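ADP-ribosylating toxin CARDS (Mycoplasma pneumoniae, PDB 4TLV) transfers ADP-ribose from NAD(+) to multiple target proteins and causes vacuolation of mammalian cells, acting as the main virulence factor of this bacterium. Local coordinates at residues D507-L512 / F524-S529. Residues are numbered along the deposited sequence; the frame is centred on the assembly and turned at random.
Sequences DWVEWL and FKWYFS
Leu-512 and Phe-524 are the pair whose CA atoms lie nearest each other across segments 507-512 and 524-529, at 9.6 Å. At the second touching pair, Val-509 CA and Trp-526 CA lie 12.1 Å apart, so the two chains cannot be neighbouring strands of a sheet, and side chains must span the gap. The backbone bonds lead elsewhere: Glu-510 and Leu-512 pair with His-495 and Phe-493, while Trp-526 pairs with Ser-480.

Two apolar touches bridge the chains, and the area buried between the segments is modest, 122 Å² summed over both. In the first, Val-509 CG1 meets CH2, at the far corner of the six-membered ring of Trp-526, at 4.2 Å. The valine torsion (chi1 -69°) sets CG1 anti to the carbonyl carbon and directs this branch at the indole, leaving CG2 6.0 Å from the same Trp-526 CH2. The other end of the indole is fixed by a hydrogen bond from NE1 to the carbonyl oxygen of Leu-494, whose side chain also packs on Val-509; strand 490-495 therefore links both partners. In the second touch, Leu-512 CD1 reaches Phe-524 CZ at 4.2 Å, the two side chains crossing at about a right angle. CD2 of Leu-512 stays 6.5 Å from Phe-524 CZ, so a single methyl makes this contact. The phenyl ring also stacks with His-514 and meets His-495.

Three of the four touching residues are buried. Such apolar contacts between strands that are not sheet neighbours fit the interior of a beta-trefoil, the fold of the C-terminal D3 domain to which both segments belong.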
loop_
_atom_site.group_PDB
_atom_site.type_symbol
_atom_site.label_atom_id
_atom_site.label_comp_id
_atom_site.label_asym_id
_atom_site.label_seq_id
_atom_site.Cartn_x
_atom_site.Cartn_y
_atom_site.Cartn_z
ATOM N N ASP A 507 0.770 3.780 -34.108
ATOM C CA ASP A 507 2.120 4.352 -34.112
ATOM C C ASP A 507 2.897 3.730 -32.957
ATOM O O ASP A 507 2.308 3.294 -31.959
ATOM C CB ASP A 507 2.075 5.883 -34.014
ATOM C CG ASP A 507 3.363 6.565 -34.508
ATOM O OD1 ASP A 507 4.351 5.883 -34.847
ATOM O OD2 ASP A 507 3.384 7.813 -34.539
ATOM N N TRP A 508 4.211 3.634 -33.114
ATOM C CA TRP A 508 5.074 3.122 -32.057
ATOM C C TRP A 508 4.893 3.945 -30.784
ATOM O O TRP A 508 4.544 5.126 -30.843
ATOM C CB TRP A 508 6.535 3.207 -32.489
ATOM C CG TRP A 508 6.837 2.479 -33.768
ATOM C CD1 TRP A 508 7.228 3.035 -34.960
ATOM C CD2 TRP A 508 6.788 1.063 -33.982
ATOM N NE1 TRP A 508 7.422 2.046 -35.899
ATOM C CE2 TRP A 508 7.160 0.829 -35.324
ATOM C CE3 TRP A 508 6.466 -0.032 -33.170
ATOM C CZ2 TRP A 508 7.214 -0.452 -35.871
ATOM C CZ3 TRP A 508 6.521 -1.298 -33.714
ATOM C CH2 TRP A 508 6.891 -1.500 -35.052
ATOM N N VAL A 509 5.117 3.318 -29.637
ATOM C CA VAL A 509 5.264 4.065 -28.393
ATOM C C VAL A 509 6.762 4.264 -28.155
ATOM O O VAL A 509 7.588 3.664 -28.842
ATOM C CB VAL A 509 4.620 3.321 -27.202
ATOM C CG1 VAL A 509 3.113 3.301 -27.346
ATOM C CG2 VAL A 509 5.150 1.909 -27.109
ATOM N N GLU A 510 7.127 5.104 -27.195
ATOM C CA GLU A 510 8.539 5.318 -26.914
ATOM C C GLU A 510 8.726 5.561 -25.428
ATOM O O GLU A 510 7.762 5.858 -24.722
ATOM C CB GLU A 510 9.050 6.528 -27.691
ATOM C CG GLU A 510 8.273 7.803 -27.373
ATOM C CD GLU A 510 8.550 8.948 -28.343
ATOM O OE1 GLU A 510 9.594 8.916 -29.026
ATOM O OE2 GLU A 510 7.719 9.884 -28.409
ATOM N N TRP A 511 9.967 5.449 -24.968
ATOM C CA TRP A 511 10.295 5.656 -23.558
ATOM C C TRP A 511 11.196 6.867 -23.414
ATOM O O TRP A 511 12.309 6.869 -23.938
ATOM C CB TRP A 511 11.028 4.435 -23.027
ATOM C CG TRP A 511 10.220 3.174 -22.981
ATOM C CD1 TRP A 511 10.125 2.207 -23.950
ATOM C CD2 TRP A 511 9.427 2.719 -21.882
ATOM N NE1 TRP A 511 9.301 1.191 -23.524
ATOM C CE2 TRP A 511 8.864 1.481 -22.258
ATOM C CE3 TRP A 511 9.132 3.248 -20.622
ATOM C CZ2 TRP A 511 8.038 0.753 -21.404
ATOM C CZ3 TRP A 511 8.296 2.522 -19.777
ATOM C CH2 TRP A 511 7.766 1.294 -20.172
ATOM N N LEU A 512 10.729 7.892 -22.705
ATOM C CA LEU A 512 11.423 9.181 -22.661
ATOM C C LEU A 512 11.672 9.651 -21.240
ATOM O O LEU A 512 10.808 9.506 -20.382
ATOM C CB LEU A 512 10.570 10.253 -23.335
ATOM C CG LEU A 512 10.119 9.991 -24.771
ATOM C CD1 LEU A 512 9.089 11.019 -25.184
ATOM C CD2 LEU A 512 11.316 9.996 -25.721
ATOM N N PHE A 524 1.190 10.783 -21.658
ATOM C CA PHE A 524 2.029 10.014 -20.737
ATOM C C PHE A 524 1.164 9.281 -19.705
ATOM O O PHE A 524 1.705 8.617 -18.811
ATOM C CB PHE A 524 2.998 10.928 -19.975
ATOM C CG PHE A 524 4.185 11.403 -20.790
ATOM C CD1 PHE A 524 5.315 10.614 -20.915
ATOM C CD2 PHE A 524 4.180 12.658 -21.378
ATOM C CE1 PHE A 524 6.412 11.050 -21.644
ATOM C CE2 PHE A 524 5.273 13.107 -22.112
ATOM C CZ PHE A 524 6.389 12.305 -22.243
ATOM N N LYS A 525 -0.158 9.431 -19.810
ATOM C CA LYS A 525 -1.093 8.799 -18.862
ATOM C C LYS A 525 -1.760 7.531 -19.397
ATOM O O LYS A 525 -2.289 7.522 -20.513
ATOM C CB LYS A 525 -2.153 9.812 -18.411
ATOM C CG LYS A 525 -1.547 11.052 -17.761
ATOM C CD LYS A 525 -2.593 11.868 -17.048
ATOM C CE LYS A 525 -1.924 12.995 -16.255
ATOM N NZ LYS A 525 -2.960 13.858 -15.651
ATOM N N TRP A 526 -1.761 6.475 -18.576
ATOM C CA TRP A 526 -2.279 5.169 -18.975
ATOM C C TRP A 526 -3.193 4.587 -17.898
ATOM O O TRP A 526 -3.085 4.938 -16.723
ATOM C CB TRP A 526 -1.125 4.201 -19.235
ATOM C CG TRP A 526 -0.168 4.713 -20.239
ATOM C CD1 TRP A 526 0.885 5.557 -20.015
ATOM C CD2 TRP A 526 -0.181 4.446 -21.641
ATOM N NE1 TRP A 526 1.529 5.832 -21.199
ATOM C CE2 TRP A 526 0.899 5.155 -22.214
ATOM C CE3 TRP A 526 -0.997 3.670 -22.473
ATOM C CZ2 TRP A 526 1.187 5.109 -23.582
ATOM C CZ3 TRP A 526 -0.706 3.622 -23.843
ATOM C CH2 TRP A 526 0.372 4.341 -24.377
ATOM N N TYR A 527 -4.089 3.694 -18.304
ATOM C CA TYR A 527 -4.923 2.978 -17.339
ATOM C C TYR A 527 -5.123 1.535 -17.771
ATOM O O TYR A 527 -4.932 1.190 -18.943
ATOM C CB TYR A 527 -6.268 3.685 -17.133
ATOM C CG TYR A 527 -7.139 3.699 -18.367
ATOM C CD1 TYR A 527 -6.946 4.645 -19.371
ATOM C CD2 TYR A 527 -8.154 2.761 -18.534
ATOM C CE1 TYR A 527 -7.757 4.656 -20.514
ATOM C CE2 TYR A 527 -8.965 2.762 -19.665
ATOM C CZ TYR A 527 -8.758 3.711 -20.649
ATOM O OH TYR A 527 -9.564 3.706 -21.770
ATOM N N PHE A 528 -5.489 0.687 -16.812
ATOM C CA PHE A 528 -5.635 -0.744 -17.056
ATOM C C PHE A 528 -7.110 -1.107 -17.202
ATOM O O PHE A 528 -7.972 -0.486 -16.564
ATOM C CB PHE A 528 -5.014 -1.540 -15.897
ATOM C CG PHE A 528 -3.542 -1.262 -15.700
ATOM C CD1 PHE A 528 -3.124 -0.135 -15.005
ATOM C CD2 PHE A 528 -2.587 -2.130 -16.219
ATOM C CE1 PHE A 528 -1.769 0.135 -14.831
ATOM C CE2 PHE A 528 -1.226 -1.873 -16.053
ATOM C CZ PHE A 528 -0.816 -0.739 -15.362
ATOM N N SER A 529 -7.386 -2.103 -18.046
ATOM C CA SER A 529 -8.757 -2.552 -18.333
ATOM C C SER A 529 -8.861 -4.056 -18.256
ATOM O O SER A 529 -8.032 -4.767 -18.821
ATOM C CB SER A 529 -9.194 -2.147 -19.751
ATOM O OG SER A 529 -9.091 -0.755 -19.946
#